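Long-range contacts in SWD1-like protein (Myceliophthora thermophila, PDB 6E29), which probably serves, through its WD-repeat beta-propeller domain, as a scaffolding subunit of the COMPASS histone H3K4 methyltransferase complex: residues B[146-152]-B[204-208]; B[184-188]-B[199-203]. All blocks are in the same frame, centred on the assembly; numbering follows the deposited sequence.

Contact 1. Residues B[146-152]-B[204-208]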
loop_
_atom_site.group_PDB
_atom_site.type_symbol
_atom_site.label_atom_id
_atom_site.label_comp_id
_atom_site.label_asym_id
_atom_site.label_seq_id
_atom_site.Cartn_x
_atom_site.Cartn_y
_atom_site.Cartn_z
ATOM N N TYR B 146 15.444 -10.815 5.929
ATOM C CA TYR B 146 15.679 -10.242 7.250
ATOM C C TYR B 146 14.346 -10.059 7.944
ATOM O O TYR B 146 13.446 -9.440 7.365
ATOM C CB TYR B 146 16.364 -8.895 7.139
ATOM C CG TYR B 146 17.715 -9.014 6.499
ATOM C CD1 TYR B 146 17.871 -8.830 5.148
ATOM C CD2 TYR B 146 18.839 -9.316 7.264
ATOM C CE1 TYR B 146 19.101 -8.933 4.554
ATOM C CE2 TYR B 146 20.073 -9.438 6.683
ATOM C CZ TYR B 146 20.195 -9.229 5.317
ATOM O OH TYR B 146 21.413 -9.350 4.687
ATOM N N VAL B 147 14.202 -10.590 9.163
ATOM C CA VAL B 147 12.922 -10.430 9.866
ATOM C C VAL B 147 12.783 -8.984 10.337
ATOM O O VAL B 147 13.732 -8.391 10.873
ATOM C CB VAL B 147 12.810 -11.392 11.065
ATOM C CG1 VAL B 147 11.451 -11.168 11.799
ATOM C CG2 VAL B 147 12.943 -12.805 10.661
ATOM N N LEU B 148 11.660 -8.449 10.181
ATOM C CA LEU B 148 11.462 -7.100 10.713
ATOM C C LEU B 148 10.609 -7.145 11.975
ATOM O O LEU B 148 9.803 -8.069 12.160
ATOM C CB LEU B 148 10.775 -6.199 9.670
ATOM C CG LEU B 148 11.566 -5.693 8.472
ATOM C CD1 LEU B 148 10.598 -4.979 7.530
ATOM C CD2 LEU B 148 12.652 -4.727 8.940
ATOM N N PRO B 149 10.805 -6.204 12.891
ATOM C CA PRO B 149 10.082 -6.263 14.170
ATOM C C PRO B 149 8.689 -5.679 14.052
ATOM O O PRO B 149 8.453 -4.709 13.333
ATOM C CB PRO B 149 10.949 -5.408 15.107
ATOM C CG PRO B 149 11.494 -4.375 14.232
ATOM C CD PRO B 149 11.709 -5.036 12.836
ATOM N N SER B 150 7.747 -6.286 14.760
ATOM C CA SER B 150 6.421 -5.703 14.925
ATOM C C SER B 150 6.297 -4.879 16.180
ATOM O O SER B 150 5.445 -3.987 16.254
ATOM C CB SER B 150 5.353 -6.796 14.982
ATOM O OG SER B 150 4.917 -7.148 13.685
ATOM N N VAL B 151 7.122 -5.189 17.172
ATOM C CA VAL B 151 6.986 -4.615 18.492
ATOM C C VAL B 151 8.424 -4.311 18.985
ATOM O O VAL B 151 9.332 -5.038 18.612
ATOM C CB VAL B 151 6.248 -5.629 19.371
ATOM C CG1 VAL B 151 6.974 -5.952 20.564
ATOM C CG2 VAL B 151 4.900 -5.153 19.585
ATOM N N PRO B 152 8.608 -3.220 19.715
ATOM C CA PRO B 152 9.923 -2.941 20.322
ATOM C C PRO B 152 10.412 -4.082 21.202
ATOM O O PRO B 152 9.648 -4.909 21.722
ATOM C CB PRO B 152 9.654 -1.690 21.175
ATOM C CG PRO B 152 8.379 -1.097 20.641
ATOM C CD PRO B 152 7.578 -2.262 20.163
ATOM N N THR B 204 19.291 -0.721 10.832
ATOM C CA THR B 204 19.319 -1.483 12.074
ATOM C C THR B 204 18.172 -2.478 12.192
ATOM O O THR B 204 18.282 -3.449 12.952
ATOM C CB THR B 204 19.282 -0.529 13.267
ATOM O OG1 THR B 204 17.965 -0.006 13.425
ATOM C CG2 THR B 204 20.307 0.624 13.106
ATOM N N ARG B 205 17.076 -2.253 11.469
ATOM C CA ARG B 205 15.863 -3.062 11.578
ATOM C C ARG B 205 15.271 -2.975 12.962
ATOM O O ARG B 205 14.554 -3.869 13.385
ATOM C CB ARG B 205 16.099 -4.518 11.190
ATOM C CG ARG B 205 16.598 -4.623 9.737
ATOM C CD ARG B 205 16.744 -6.043 9.256
ATOM N NE ARG B 205 17.578 -6.840 10.163
ATOM C CZ ARG B 205 18.906 -6.914 10.080
ATOM N NH1 ARG B 205 19.543 -6.254 9.116
ATOM N NH2 ARG B 205 19.598 -7.670 10.940
ATOM N N GLU B 206 15.575 -1.904 13.687
ATOM C CA GLU B 206 14.954 -1.675 14.977
ATOM C C GLU B 206 13.907 -0.574 14.880
ATOM O O GLU B 206 14.026 0.373 14.092
ATOM C CB GLU B 206 16.006 -1.313 16.023
ATOM C CG GLU B 206 17.258 -2.173 15.842
ATOM C CD GLU B 206 18.086 -2.308 17.096
ATOM O OE1 GLU B 206 18.414 -1.264 17.702
ATOM O OE2 GLU B 206 18.420 -3.458 17.475
ATOM N N ILE B 207 12.875 -0.713 15.699
ATOM C CA ILE B 207 11.846 0.310 15.799
ATOM C C ILE B 207 12.411 1.489 16.570
ATOM O O ILE B 207 12.936 1.324 17.670
ATOM C CB ILE B 207 10.591 -0.256 16.468
ATOM C CG1 ILE B 207 9.908 -1.277 15.557
ATOM C CG2 ILE B 207 9.636 0.848 16.827
ATOM C CD1 ILE B 207 8.827 -2.096 16.229
ATOM N N ILE B 208 12.331 2.682 15.994
ATOM C CA ILE B 208 12.788 3.882 16.671
ATOM C C ILE B 208 11.639 4.743 17.157
ATOM O O ILE B 208 11.889 5.695 17.906
ATOM C CB ILE B 208 13.756 4.710 15.789
ATOM C CG1 ILE B 208 13.013 5.343 14.588
ATOM C CG2 ILE B 208 14.904 3.852 15.313
ATOM C CD1 ILE B 208 13.921 6.151 13.687
#
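Tyr146 CD2 sits over the centre of one face of the Arg205 guanidinium, 3.6 Å above its plane, and the ring and guanidinium planes are 29° apart. At the edge of the guanidinium, near its plane, is Val147 O. From the ring's side, Arg205 NH1 approaches obliquely, 3.6 Å from Tyr146 CD2. The rest of the arginine follows the backbone of 146-152. Its CD packs on Tyr146 CB at 3.6 Å, and its CG and CB run crosswise to the tip of Leu148, with Leu148 CD2 4.0 Å from Arg205 CG. A bend at chi3 (-53°) turns the guanidinium out of the line of the aliphatic chain and up to Tyr146 CD2.

This is where two adjacent blades of a WD40 beta-propeller meet. Strand 144-147 is the outermost strand of one four-stranded sheet, strand 207-212 that of the next, and the chain leaving the first passes over the turn that leads into the second. An alanine in place of Arg205 would probably leave Tyr146 CB and CD2 without the CD and guanidinium that pack against them, and Leu148 CD2 with only the CB contact.

Further along, Pro149 sits against the backbone of the turn, its CD 3.1 Å from Arg205 O. Pro149 and Ile207 lie side by side, pointing opposite ways, with Pro149 CG 3.7 Å from Ile207 CG1. With CG1 anti to its carbonyl carbon (chi1 -69°), Ile207 reaches the backbone of 150-152, where its CD1 has Pro152 N and CD beside it. Ser150, whose CB points away from 204-208, hydrogen-bonds Thr176 OG1 through OG in the conformer given, and its carbonyl O accepts from Asn198 ND2.

Contact 2. Residues B[184-188]-B[199-203]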
loop_
_atom_site.group_PDB
_atom_site.type_symbol
_atom_site.label_atom_id
_atom_site.label_comp_id
_atom_site.label_asym_id
_atom_site.label_seq_id
_atom_site.Cartn_x
_atom_site.Cartn_y
_atom_site.Cartn_z
ATOM N N SER B 184 13.540 8.425 1.248
ATOM C CA SER B 184 14.973 8.178 1.099
ATOM C C SER B 184 15.298 6.701 1.078
ATOM O O SER B 184 16.404 6.331 0.660
ATOM C CB SER B 184 15.776 8.816 2.248
ATOM O OG SER B 184 15.477 8.145 3.484
ATOM N N GLY B 185 14.396 5.879 1.606
ATOM C CA GLY B 185 14.623 4.477 1.788
ATOM C C GLY B 185 15.292 4.119 3.110
ATOM O O GLY B 185 15.385 2.921 3.422
ATOM N N ASP B 186 15.690 5.110 3.920
ATOM C CA ASP B 186 16.382 4.797 5.173
ATOM C C ASP B 186 15.463 4.263 6.278
ATOM O O ASP B 186 15.965 3.676 7.251
ATOM C CB ASP B 186 17.130 6.028 5.714
ATOM C CG ASP B 186 18.200 6.545 4.759
ATOM O OD1 ASP B 186 18.171 7.762 4.468
ATOM O OD2 ASP B 186 19.049 5.749 4.277
ATOM N N HIS B 187 14.152 4.474 6.173
ATOM C CA HIS B 187 13.206 4.017 7.181
ATOM C C HIS B 187 12.026 3.330 6.526
ATOM O O HIS B 187 11.713 3.540 5.348
ATOM C CB HIS B 187 12.692 5.170 8.038
ATOM C CG HIS B 187 13.769 5.822 8.842
ATOM N ND1 HIS B 187 14.597 6.804 8.327
ATOM C CD2 HIS B 187 14.209 5.573 10.096
ATOM C CE1 HIS B 187 15.481 7.150 9.246
ATOM N NE2 HIS B 187 15.269 6.416 10.327
ATOM N N LEU B 188 11.357 2.527 7.327
ATOM C CA LEU B 188 10.102 1.941 6.930
ATOM C C LEU B 188 9.030 2.440 7.868
ATOM O O LEU B 188 9.266 2.577 9.067
ATOM C CB LEU B 188 10.155 0.431 6.960
ATOM C CG LEU B 188 11.116 -0.121 5.894
ATOM C CD1 LEU B 188 11.812 -1.303 6.510
ATOM C CD2 LEU B 188 10.363 -0.497 4.598
ATOM N N ILE B 199 7.886 3.328 13.149
ATOM C CA ILE B 199 8.945 3.816 12.273
ATOM C C ILE B 199 10.140 2.925 12.539
ATOM O O ILE B 199 10.549 2.773 13.695
ATOM C CB ILE B 199 9.312 5.285 12.537
ATOM C CG1 ILE B 199 8.097 6.192 12.376
ATOM C CG2 ILE B 199 10.382 5.751 11.520
ATOM C CD1 ILE B 199 8.384 7.683 12.606
ATOM N N ILE B 200 10.651 2.291 11.490
ATOM C CA ILE B 200 11.724 1.298 11.571
ATOM C C ILE B 200 12.929 1.843 10.829
ATOM O O ILE B 200 12.807 2.246 9.668
ATOM C CB ILE B 200 11.276 -0.049 10.955
ATOM C CG1 ILE B 200 10.011 -0.538 11.644
ATOM C CG2 ILE B 200 12.393 -1.181 11.047
ATOM C CD1 ILE B 200 9.415 -1.800 10.996
ATOM N N ASP B 201 14.093 1.853 11.496
ATOM C CA ASP B 201 15.366 2.111 10.823
ATOM C C ASP B 201 15.679 0.941 9.893
ATOM O O ASP B 201 15.787 -0.204 10.338
ATOM C CB ASP B 201 16.450 2.279 11.891
ATOM C CG ASP B 201 17.773 2.766 11.339
ATOM O OD1 ASP B 201 18.304 2.111 10.424
ATOM O OD2 ASP B 201 18.298 3.785 11.855
ATOM N N ALA B 202 15.784 1.204 8.589
ATOM C CA ALA B 202 15.930 0.084 7.672
ATOM C C ALA B 202 17.316 -0.536 7.742
ATOM O O ALA B 202 17.503 -1.662 7.269
ATOM C CB ALA B 202 15.603 0.512 6.232
ATOM N N ARG B 203 18.297 0.158 8.305
ATOM C CA ARG B 203 19.607 -0.471 8.400
ATOM C C ARG B 203 19.777 -1.249 9.703
ATOM O O ARG B 203 20.316 -2.357 9.683
ATOM C CB ARG B 203 20.717 0.566 8.235
ATOM C CG ARG B 203 22.088 0.029 8.651
ATOM C CD ARG B 203 22.944 1.095 9.326
ATOM N NE ARG B 203 22.902 1.025 10.788
ATOM C CZ ARG B 203 23.407 1.953 11.601
ATOM N NH1 ARG B 203 24.015 3.018 11.091
ATOM N NH2 ARG B 203 23.319 1.814 12.928
HETATM O O HOH W 1 17.078 6.168 12.524
#
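Leu188 and Ile200 form an antiparallel hydrogen-bonded pair and satisfy each other's backbone twice: Leu188 N donates to Ile200 O at 2.8 Å, and Ile200 N returns the bond to Leu188 O. Ala202 N adds a third bond beyond the paired strands, reaching Asp186 O at 2.8 Å. Ile200 O also takes a CA-H...O contact from His187 CA.

The side chains of the non-hydrogen-bonded pair, His187 and Asp201, are joined through a water. It lies in the imidazole plane at the ring edge, 2.9 Å from His187 NE2, and donates to Asp201 OD2; NE2 and OD2 themselves stay 4.3 Å apart. CG of His187 stands anti to the carbonyl carbon (chi1 -64°), which sets the ring beside Asp201 with NE2 toward the water. Asp201 OD1 accepts from Arg203 N at 2.9 Å, closing an Asx turn, and from Thr204 N as well. In the other turn, Ser184 OG accepts from Asp186 N in an ST turn and donates to Asp186 OD1 from above the carboxylate plane.

On the opposite sheet face, Leu188 CB meets Ile200 CB. Leu188 CD1 also reaches Ala202 CB, in the turn beyond the strand. The whole is the open end of a beta-hairpin, strands 187-192 and 196-201, the two middle strands of a four-stranded WD40 propeller blade.

How the contacts relate
Contact 2 lies within one propeller blade, and contact 1 joins the outer strand of that blade to the chain leaving the blade before it; their centres are about 10 Å apart. Contact 2 is nested inside the chain loop that contact 1 closes. Segment 199-203 runs straight into 204-208, so the hairpin of contact 2 continues through a turn into the outer strand used by contact 1. Probable backbone hydrogen bonds pair these strands: Ile208 N to Ile199 O at 2.9 Å and Asp201 N to Glu206 O at 3.0 Å. Ile208 CD1 also packs 3.6 Å from His187 NE2. On the other face, Leu148 of contact 1 touches Leu188 and Ile200, linking the neighbouring blade to the middle of this sheet.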